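Local coordinates for cytidylate kinase-like family protein (Eubacterium ventriosum, PDB 3FDI) that is of unknown function but, as a cytidylate kinase-like member of the P-loop NTPase clan, probably binds a nucleotide and transfers phosphate to a small acceptor, at residues K37-L40 with D41-K45; H20-A23 with K24-E28; E138-E142 with K143-N147. All blocks are in the same frame, centred on the assembly; numbering follows the deposited sequence.

How the contacts relate
The three contacts follow one another along the chain in the order contact 2 (20-28), contact 1 (37-45) and contact 3 (138-147); contacts 1 and 2 are turns of helix, contact 3 the capped start of one. Around the five-stranded parallel sheet, helix 19-30 of contact 2 follows strand 8-13 through the glycine-rich loop and leads, through strand 34-35, into helix 37-43 of contact 1. Their centres are 19 Å apart. Contact 3 starts helix 142-163 at the surface, its centre 28 Å from contact 1 and 24 Å from contact 2. Helix 127-138, just before it, supplies Arg-137 to the sulfate bound at the start of helix 19-30, so the turn 138-142 follows directly on a residue of the probable phosphate site.

Contact 1 of 3, residues K37-L40 with D41-K45; sequences KELL and DEVAK
Lys-37 and Asp-41 face each other one turn apart on helix 37-43, their side chains crossing at a slant. The lysine leaves the backbone with CG opposite its own N (chi1 -165°), stays extended through CD and CE, and bends only at the last bond; this bend brings NZ over to the carboxylate. The resulting salt bridge is weak, 3.4 Å from Lys-37 NZ to Asp-41 OD2. Asp-41 OD1 has a weak hydrogen bond of its own from Gln-86, so the two oxygens of the acid have different partners. A long flexible base one turn before a short acid can reach it, though only weakly here; the lysine side chain also comes within about 4 Å of a bound sulfate.

Leu-39 and Val-43 point the same way on another side of the helix, but their modelled closeness is doubtful. Leu-40 turns to the buried side, with its CD2 4.0 Å from Ala-44 CB; the alanine methyl packs against the leucine branch where the helix ends. Beneath these side chains the backbone is held by Asp-41 N to Lys-37 O at 2.7 Å and Val-43 N to Leu-39 O at 2.9 Å. The bond from Ala-44 N to Leu-40 O is more bent, with an N-H...O angle of 142°, and Ala-44 is where the chain leaves helical geometry.

At the start of the helix, Ser-36 OG is hydrogen-bonded to Leu-39 N. The helix follows strand 34-35, an outermost strand of the sheet within the chain, and lies against helix 81-95: Leu-40 packs on Gln-86, Phe-89 and Ile-90, while Val-43 also touches Phe-89. Lys-37 and Leu-40 meet Arg-106 in the loop after strand 101-104.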
ATOM      1  N   LYS B  37      25.470   4.817   5.407  1.00 46.24           N
ATOM      2  CA  LYS B  37      25.213   4.110   6.661  1.00 46.35           C
ATOM      3  C   LYS B  37      26.555   3.699   7.388  1.00 45.96           C
ATOM      4  O   LYS B  37      26.729   3.913   8.582  1.00 45.15           O
ATOM      5  CB  LYS B  37      24.286   2.893   6.426  1.00 45.67           C
ATOM      6  CG  LYS B  37      23.686   2.335   7.730  1.00 46.94           C
ATOM      7  CD  LYS B  37      23.079   0.935   7.561  1.00 46.76           C
ATOM      8  CE  LYS B  37      22.384   0.513   8.815  1.00 47.06           C
ATOM      9  NZ  LYS B  37      23.340   0.115   9.862  1.00 48.26           N
ATOM     10  N   GLU B  38      27.506   3.158   6.649  1.00 46.52           N
ATOM     11  CA  GLU B  38      28.773   2.743   7.242  1.00 47.06           C
ATOM     12  C   GLU B  38      29.495   3.895   7.969  1.00 46.55           C
ATOM     13  O   GLU B  38      29.987   3.762   9.096  1.00 47.07           O
ATOM     14  CB  GLU B  38      29.673   2.195   6.143  1.00 47.57           C
ATOM     15  CG  GLU B  38      31.112   1.886   6.629  1.00 50.33           C
ATOM     16  CD  GLU B  38      32.114   1.777   5.506  1.00 50.97           C
ATOM     17  OE1 GLU B  38      31.693   1.677   4.343  1.00 50.33           O
ATOM     18  OE2 GLU B  38      33.332   1.772   5.816  1.00 57.62           O
ATOM     19  N   LEU B  39      29.571   5.025   7.293  1.00 45.38           N
ATOM     20  CA  LEU B  39      30.292   6.153   7.811  1.00 44.46           C
ATOM     21  C   LEU B  39      29.527   6.732   8.983  1.00 43.44           C
ATOM     22  O   LEU B  39      30.112   7.070  10.000  1.00 40.69           O
ATOM     23  CB  LEU B  39      30.432   7.161   6.694  1.00 44.32           C
ATOM     24  CG  LEU B  39      31.339   8.338   6.915  1.00 45.66           C
ATOM     25  CD1 LEU B  39      31.870   8.812   5.527  1.00 44.42           C
ATOM     26  CD2 LEU B  39      30.561   9.421   7.669  1.00 46.23           C
ATOM     27  N   LEU B  40      28.205   6.853   8.820  1.00 43.63           N
ATOM     28  CA  LEU B  40      27.340   7.355   9.892  1.00 43.86           C
ATOM     29  C   LEU B  40      27.357   6.432  11.093  1.00 44.34           C
ATOM     30  O   LEU B  40      27.272   6.895  12.215  1.00 44.50           O
ATOM     31  CB  LEU B  40      25.900   7.602   9.389  1.00 44.48           C
ATOM     32  CG  LEU B  40      25.695   8.905   8.583  1.00 44.15           C
ATOM     33  CD1 LEU B  40      24.283   9.093   8.086  1.00 44.24           C
ATOM     34  CD2 LEU B  40      26.104  10.091   9.462  1.00 44.27           C
ATOM     35  N   ASP B  41      27.513   5.134  10.879  1.00 45.22           N
ATOM     36  CA  ASP B  41      27.731   4.245  11.995  1.00 47.25           C
ATOM     37  C   ASP B  41      28.890   4.676  12.856  1.00 48.08           C
ATOM     38  O   ASP B  41      28.790   4.619  14.090  1.00 48.06           O
ATOM     39  CB  ASP B  41      27.885   2.803  11.536  1.00 47.61           C
ATOM     40  CG  ASP B  41      26.535   2.190  11.128  1.00 50.00           C
ATOM     41  OD1 ASP B  41      25.488   2.746  11.511  1.00 49.94           O
ATOM     42  OD2 ASP B  41      26.515   1.173  10.405  1.00 54.02           O
ATOM     43  N   GLU B  42      29.962   5.158  12.224  1.00 49.24           N
ATOM     44  CA  GLU B  42      31.095   5.722  12.972  1.00 50.42           C
ATOM     45  C   GLU B  42      30.860   7.131  13.531  1.00 51.55           C
ATOM     46  O   GLU B  42      30.821   7.310  14.748  1.00 51.14           O
ATOM     47  CB  GLU B  42      32.378   5.700  12.116  1.00 50.34           C
ATOM     48  CG  GLU B  42      32.955   4.314  11.931  1.00 49.51           C
ATOM     49  CD  GLU B  42      33.088   3.580  13.262  1.00 50.46           C
ATOM     50  OE1 GLU B  42      33.704   4.134  14.190  1.00 51.21           O
ATOM     51  OE2 GLU B  42      32.563   2.463  13.401  1.00 50.52           O
ATOM     52  N   VAL B  43      30.698   8.112  12.641  1.00 53.27           N
ATOM     53  CA  VAL B  43      30.797   9.543  13.006  1.00 54.81           C
ATOM     54  C   VAL B  43      29.586  10.083  13.758  1.00 55.74           C
ATOM     55  O   VAL B  43      29.628  11.204  14.275  1.00 56.37           O
ATOM     56  CB  VAL B  43      30.975  10.501  11.771  1.00 55.35           C
ATOM     57  CG1 VAL B  43      31.851  11.765  12.164  1.00 55.85           C
ATOM     58  CG2 VAL B  43      31.571   9.793  10.548  1.00 56.00           C
ATOM     59  N   ALA B  44      28.502   9.313  13.793  1.00 56.39           N
ATOM     60  CA  ALA B  44      27.272   9.752  14.413  1.00 56.36           C
ATOM     61  C   ALA B  44      26.998   8.989  15.715  1.00 56.12           C
ATOM     62  O   ALA B  44      25.914   9.115  16.263  1.00 57.16           O
ATOM     63  CB  ALA B  44      26.093   9.611  13.403  1.00 55.91           C
ATOM     64  N   LYS B  45      27.973   8.226  16.204  1.00 55.74           N
ATOM     65  CA  LYS B  45      27.889   7.478  17.471  1.00 55.59           C
ATOM     66  C   LYS B  45      28.409   8.267  18.734  1.00 56.05           C
ATOM     67  O   LYS B  45      28.942   7.692  19.697  1.00 55.76           O
ATOM     68  CB  LYS B  45      28.669   6.178  17.271  1.00 55.39           C
ATOM     69  CG  LYS B  45      28.646   5.183  18.424  1.00 54.72           C
ATOM     70  CD  LYS B  45      29.835   4.251  18.344  1.00 54.35           C
ATOM     71  CE  LYS B  45      29.756   3.381  17.116  1.00 53.89           C
ATOM     72  NZ  LYS B  45      30.526   2.146  17.255  1.00 55.41           N
TER

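Contact 2 of 3, residues H20-A23 with K24-E28; sequences HLVA and KKLAE. With SO4 (sulfate ion), chain G.
His-20 and Lys-24 lie one turn apart on helix 19-30, which follows the glycine-rich loop after strand 8-13, the place of the P-loop in this clan. A sulfate, probably from the crystallisation liquor, sits at the helix start, consistent with a phosphate site: His-20 N donates to its O1 at 2.9 Å, and Gly-16, Gly-18, Gly-19 and Arg-137 complete the grip. The positive end of the helix dipole would be expected to favour the anion.

The backbone bonds are regular, the straightest running from Lys-24 N to His-20 O at 177°. Among charged side chains, Lys-25 reaches out to a salt bridge with Asp-186.

Apolar contacts fill the inner face. Val-22 and Leu-26 point the same way, CG1 of the valine 3.8 Å from CD1 of the leucine; Val-22 packs on helix 185-197 and Leu-26 on strand 8-13. Small Ala-23 and Ala-27 let the helix lie close to strands 34-35 and 101-104.

On the exposed side, the imidazole and the lysine chain slant across each other, and His-20 NE2 lies 3.7 Å from Lys-24 CD.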
ATOM      1  N   HIS B  20      24.897   2.728  -5.416  1.00 34.98           N
ATOM      2  CA  HIS B  20      26.181   3.142  -4.814  1.00 35.54           C
ATOM      3  C   HIS B  20      27.139   3.685  -5.865  1.00 35.47           C
ATOM      4  O   HIS B  20      27.788   4.649  -5.615  1.00 36.17           O
ATOM      5  CB  HIS B  20      26.858   2.004  -4.076  1.00 35.80           C
ATOM      6  CG  HIS B  20      28.241   2.336  -3.585  1.00 38.88           C
ATOM      7  ND1 HIS B  20      28.477   3.002  -2.397  1.00 40.73           N
ATOM      8  CD2 HIS B  20      29.463   2.102  -4.135  1.00 42.55           C
ATOM      9  CE1 HIS B  20      29.776   3.176  -2.245  1.00 43.03           C
ATOM     10  NE2 HIS B  20      30.399   2.635  -3.282  1.00 43.86           N
ATOM     11  N   LEU B  21      27.249   3.051  -7.026  1.00 35.85           N
ATOM     12  CA  LEU B  21      28.169   3.511  -8.058  1.00 35.93           C
ATOM     13  C   LEU B  21      27.772   4.876  -8.559  1.00 35.67           C
ATOM     14  O   LEU B  21      28.612   5.702  -8.807  1.00 36.00           O
ATOM     15  CB  LEU B  21      28.177   2.571  -9.265  1.00 35.99           C
ATOM     16  CG  LEU B  21      28.664   1.138  -9.106  1.00 37.63           C
ATOM     17  CD1 LEU B  21      28.862   0.439 -10.484  1.00 36.57           C
ATOM     18  CD2 LEU B  21      29.989   1.103  -8.295  1.00 39.16           C
ATOM     19  N   VAL B  22      26.472   5.118  -8.732  1.00 36.07           N
ATOM     20  CA  VAL B  22      26.005   6.461  -9.122  1.00 34.58           C
ATOM     21  C   VAL B  22      26.351   7.483  -8.025  1.00 34.96           C
ATOM     22  O   VAL B  22      26.855   8.590  -8.303  1.00 33.94           O
ATOM     23  CB  VAL B  22      24.516   6.450  -9.423  1.00 34.62           C
ATOM     24  CG1 VAL B  22      23.999   7.854  -9.696  1.00 33.33           C
ATOM     25  CG2 VAL B  22      24.205   5.525 -10.591  1.00 33.82           C
ATOM     26  N   ALA B  23      26.071   7.132  -6.779  1.00 35.70           N
ATOM     27  CA  ALA B  23      26.372   8.041  -5.649  1.00 36.76           C
ATOM     28  C   ALA B  23      27.875   8.417  -5.654  1.00 38.55           C
ATOM     29  O   ALA B  23      28.249   9.593  -5.611  1.00 39.34           O
ATOM     30  CB  ALA B  23      25.971   7.428  -4.368  1.00 35.33           C
ATOM     31  N   LYS B  24      28.731   7.406  -5.749  1.00 39.95           N
ATOM     32  CA  LYS B  24      30.188   7.604  -5.904  1.00 40.78           C
ATOM     33  C   LYS B  24      30.571   8.468  -7.096  1.00 40.99           C
ATOM     34  O   LYS B  24      31.318   9.424  -6.957  1.00 41.06           O
ATOM     35  CB  LYS B  24      30.860   6.226  -6.039  1.00 41.16           C
ATOM     36  CG  LYS B  24      32.354   6.189  -5.837  1.00 41.24           C
ATOM     37  CD  LYS B  24      32.724   4.811  -5.261  1.00 43.96           C
ATOM     38  CE  LYS B  24      34.216   4.437  -5.389  1.00 46.53           C
ATOM     39  NZ  LYS B  24      34.486   3.589  -6.602  1.00 48.73           N
ATOM     40  N   LYS B  25      30.061   8.138  -8.275  1.00 41.68           N
ATOM     41  CA  LYS B  25      30.329   8.944  -9.462  1.00 42.57           C
ATOM     42  C   LYS B  25      29.910  10.407  -9.304  1.00 41.97           C
ATOM     43  O   LYS B  25      30.672  11.305  -9.631  1.00 43.09           O
ATOM     44  CB  LYS B  25      29.723   8.298 -10.717  1.00 43.59           C
ATOM     45  CG  LYS B  25      30.481   7.008 -11.085  1.00 45.31           C
ATOM     46  CD  LYS B  25      29.849   6.165 -12.195  1.00 48.73           C
ATOM     47  CE  LYS B  25      30.946   5.270 -12.847  1.00 49.90           C
ATOM     48  NZ  LYS B  25      30.458   4.362 -13.929  1.00 52.38           N
ATOM     49  N   LEU B  26      28.738  10.652  -8.760  1.00 41.13           N
ATOM     50  CA  LEU B  26      28.300  12.014  -8.443  1.00 40.52           C
ATOM     51  C   LEU B  26      29.270  12.716  -7.458  1.00 40.83           C
ATOM     52  O   LEU B  26      29.648  13.873  -7.689  1.00 40.63           O
ATOM     53  CB  LEU B  26      26.874  11.989  -7.841  1.00 39.46           C
ATOM     54  CG  LEU B  26      25.745  11.599  -8.787  1.00 39.95           C
ATOM     55  CD1 LEU B  26      24.381  11.252  -8.031  1.00 32.90           C
ATOM     56  CD2 LEU B  26      25.576  12.719  -9.887  1.00 39.24           C
ATOM     57  N   ALA B  27      29.652  12.040  -6.366  1.00 40.07           N
ATOM     58  CA  ALA B  27      30.503  12.649  -5.334  1.00 40.76           C
ATOM     59  C   ALA B  27      31.841  13.076  -5.948  1.00 41.25           C
ATOM     60  O   ALA B  27      32.350  14.165  -5.699  1.00 40.75           O
ATOM     61  CB  ALA B  27      30.737  11.660  -4.136  1.00 39.93           C
ATOM     62  N   GLU B  28      32.379  12.211  -6.791  1.00 42.00           N
ATOM     63  CA  GLU B  28      33.590  12.511  -7.525  1.00 42.66           C
ATOM     64  C   GLU B  28      33.390  13.643  -8.519  1.00 42.90           C
ATOM     65  O   GLU B  28      34.269  14.461  -8.663  1.00 43.15           O
ATOM     66  CB  GLU B  28      34.105  11.273  -8.266  1.00 42.95           C
ATOM     67  CG  GLU B  28      34.858  10.277  -7.365  1.00 46.47           C
ATOM     68  CD  GLU B  28      35.068   8.913  -8.011  1.00 49.51           C
ATOM     69  OE1 GLU B  28      34.798   8.756  -9.230  1.00 53.08           O
ATOM     70  OE2 GLU B  28      35.483   7.998  -7.287  1.00 50.74           O
TER
HETATM   71  S   SO4 G2006      23.489  -1.032  -5.118  1.00 47.52           S
HETATM   72  O1  SO4 G2006      24.415  -0.039  -4.565  1.00 47.44           O
HETATM   73  O2  SO4 G2006      23.193  -2.100  -4.167  1.00 42.90           O
HETATM   74  O3  SO4 G2006      22.283  -0.213  -5.359  1.00 45.66           O
HETATM   75  O4  SO4 G2006      24.078  -1.581  -6.379  1.00 43.74           O

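Contact 3 of 3, residues E138-E142 with K143-N147; sequences EGVDE and KTALN
The carboxylate of Asp-141 is approached by Thr-144 from both faces, and both bonds end on the same oxygen. Thr-144 N donates to Asp-141 OD1 at 2.7 Å, while Thr-144 OG1 donates to it at 2.8 Å from the opposite face. Each donor comes to the syn side but out of the plane, by 24° for the amide and 35° for the hydroxyl. Between them they limit the tilt of the acid. With chi1 of 71°, CG sits between the backbone N and the carbonyl carbon, which folds the carboxylate back over the first turn.

Asp-141 is therefore the N-cap of helix 142-163. Aspartate suits the position because its short arm reaches an amide three residues on, and threonine adds a second donor on a beta-branched carbon. The regular helix bonds start here, with Ala-145 N to Asp-141 O at 3.0 Å.

Val-140, just ahead of the cap, turns its side chain to the helix, CG1 lying 4.0 Å from Ala-145 CB. Ala-145 in turn packs on Val-134 and Met-135 of helix 127-138, and Thr-144 meets Pro-68 of a second subunit. Gly-139, with the positive phi that glycine readily adopts, ends helix 127-138 and opens the short link to the next helix.

A negative group at the N-terminus of a helix would probably be stabilised by the dipole, and two donors on OD1 should favour the ionised acid.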
ATOM      1  N   GLU B 138      28.627 -10.455  -5.125  1.00 52.67           N
ATOM      2  CA  GLU B 138      28.567 -11.227  -3.886  1.00 53.27           C
ATOM      3  C   GLU B 138      28.947 -12.716  -4.020  1.00 53.58           C
ATOM      4  O   GLU B 138      28.743 -13.505  -3.076  1.00 53.29           O
ATOM      5  CB  GLU B 138      27.169 -11.090  -3.260  1.00 53.69           C
ATOM      6  CG  GLU B 138      26.778  -9.655  -2.838  1.00 55.07           C
ATOM      7  CD  GLU B 138      27.625  -9.111  -1.662  1.00 57.32           C
ATOM      8  OE1 GLU B 138      27.080  -8.427  -0.758  1.00 57.70           O
ATOM      9  OE2 GLU B 138      28.845  -9.358  -1.639  1.00 59.52           O
ATOM     10  N   GLY B 139      29.512 -13.093  -5.173  1.00 53.43           N
ATOM     11  CA  GLY B 139      30.016 -14.452  -5.397  1.00 53.11           C
ATOM     12  C   GLY B 139      28.938 -15.474  -5.128  1.00 52.78           C
ATOM     13  O   GLY B 139      29.178 -16.482  -4.477  1.00 53.74           O
ATOM     14  N   VAL B 140      27.753 -15.208  -5.648  1.00 52.20           N
ATOM     15  CA  VAL B 140      26.564 -15.929  -5.262  1.00 51.61           C
ATOM     16  C   VAL B 140      25.864 -16.396  -6.545  1.00 51.83           C
ATOM     17  O   VAL B 140      26.147 -15.876  -7.630  1.00 51.79           O
ATOM     18  CB  VAL B 140      25.674 -14.987  -4.390  1.00 51.45           C
ATOM     19  CG1 VAL B 140      24.730 -14.123  -5.249  1.00 50.91           C
ATOM     20  CG2 VAL B 140      24.911 -15.754  -3.370  1.00 49.83           C
ATOM     21  N   ASP B 141      24.966 -17.374  -6.424  1.00 51.89           N
ATOM     22  CA  ASP B 141      24.155 -17.833  -7.565  1.00 52.12           C
ATOM     23  C   ASP B 141      22.909 -16.968  -7.790  1.00 52.14           C
ATOM     24  O   ASP B 141      22.620 -16.044  -7.010  1.00 51.95           O
ATOM     25  CB  ASP B 141      23.739 -19.300  -7.387  1.00 52.60           C
ATOM     26  CG  ASP B 141      22.697 -19.508  -6.292  1.00 53.59           C
ATOM     27  OD1 ASP B 141      22.232 -18.545  -5.680  1.00 56.66           O
ATOM     28  OD2 ASP B 141      22.334 -20.665  -6.029  1.00 57.86           O
ATOM     29  N   GLU B 142      22.170 -17.280  -8.855  1.00 51.89           N
ATOM     30  CA  GLU B 142      20.973 -16.519  -9.218  1.00 51.67           C
ATOM     31  C   GLU B 142      19.932 -16.520  -8.081  1.00 51.42           C
ATOM     32  O   GLU B 142      19.433 -15.440  -7.703  1.00 50.63           O
ATOM     33  CB  GLU B 142      20.337 -17.042 -10.512  1.00 51.26           C
ATOM     34  CG  GLU B 142      19.078 -16.292 -10.885  1.00 53.99           C
ATOM     35  CD  GLU B 142      18.335 -16.841 -12.069  1.00 56.05           C
ATOM     36  OE1 GLU B 142      18.626 -17.960 -12.506  1.00 59.49           O
ATOM     37  OE2 GLU B 142      17.428 -16.144 -12.561  1.00 59.11           O
ATOM     38  N   LYS B 143      19.615 -17.727  -7.583  1.00 50.82           N
ATOM     39  CA  LYS B 143      18.621 -17.966  -6.524  1.00 50.73           C
ATOM     40  C   LYS B 143      18.891 -17.052  -5.341  1.00 50.22           C
ATOM     41  O   LYS B 143      18.036 -16.270  -4.932  1.00 50.72           O
ATOM     42  CB  LYS B 143      18.662 -19.449  -6.079  1.00 51.13           C
ATOM     43  CG  LYS B 143      17.739 -19.869  -4.882  1.00 51.88           C
ATOM     44  CD  LYS B 143      18.051 -21.351  -4.378  1.00 52.69           C
ATOM     45  CE  LYS B 143      17.112 -21.788  -3.217  1.00 52.77           C
ATOM     46  NZ  LYS B 143      16.953 -23.263  -3.054  1.00 52.09           N
ATOM     47  N   THR B 144      20.100 -17.138  -4.808  1.00 49.57           N
ATOM     48  CA  THR B 144      20.493 -16.300  -3.691  1.00 49.24           C
ATOM     49  C   THR B 144      20.419 -14.807  -4.029  1.00 48.05           C
ATOM     50  O   THR B 144      19.894 -14.042  -3.251  1.00 48.83           O
ATOM     51  CB  THR B 144      21.892 -16.642  -3.239  1.00 48.67           C
ATOM     52  OG1 THR B 144      21.932 -18.032  -2.964  1.00 51.21           O
ATOM     53  CG2 THR B 144      22.266 -15.889  -1.952  1.00 49.13           C
ATOM     54  N   ALA B 145      20.955 -14.420  -5.182  1.00 46.98           N
ATOM     55  CA  ALA B 145      20.938 -13.042  -5.623  1.00 45.71           C
ATOM     56  C   ALA B 145      19.545 -12.515  -5.490  1.00 45.42           C
ATOM     57  O   ALA B 145      19.331 -11.463  -4.882  1.00 45.42           O
ATOM     58  CB  ALA B 145      21.399 -12.945  -7.050  1.00 45.47           C
ATOM     59  N   LEU B 146      18.572 -13.238  -6.031  1.00 45.16           N
ATOM     60  CA  LEU B 146      17.210 -12.701  -6.025  1.00 45.63           C
ATOM     61  C   LEU B 146      16.556 -12.634  -4.644  1.00 45.00           C
ATOM     62  O   LEU B 146      15.757 -11.741  -4.378  1.00 44.76           O
ATOM     63  CB  LEU B 146      16.299 -13.372  -7.071  1.00 45.61           C
ATOM     64  CG  LEU B 146      16.277 -12.555  -8.379  1.00 46.84           C
ATOM     65  CD1 LEU B 146      17.139 -13.241  -9.437  1.00 47.65           C
ATOM     66  CD2 LEU B 146      14.866 -12.279  -8.916  1.00 46.31           C
ATOM     67  N   ASN B 147      16.912 -13.565  -3.778  1.00 45.02           N
ATOM     68  CA  ASN B 147      16.482 -13.542  -2.394  1.00 44.59           C
ATOM     69  C   ASN B 147      17.108 -12.394  -1.668  1.00 44.36           C
ATOM     70  O   ASN B 147      16.434 -11.684  -0.980  1.00 44.73           O
ATOM     71  CB  ASN B 147      16.862 -14.848  -1.701  1.00 44.15           C
ATOM     72  CG  ASN B 147      15.950 -15.980  -2.088  1.00 44.77           C
ATOM     73  OD1 ASN B 147      14.866 -15.758  -2.619  1.00 46.24           O
ATOM     74  ND2 ASN B 147      16.367 -17.201  -1.812  1.00 46.73           N
TER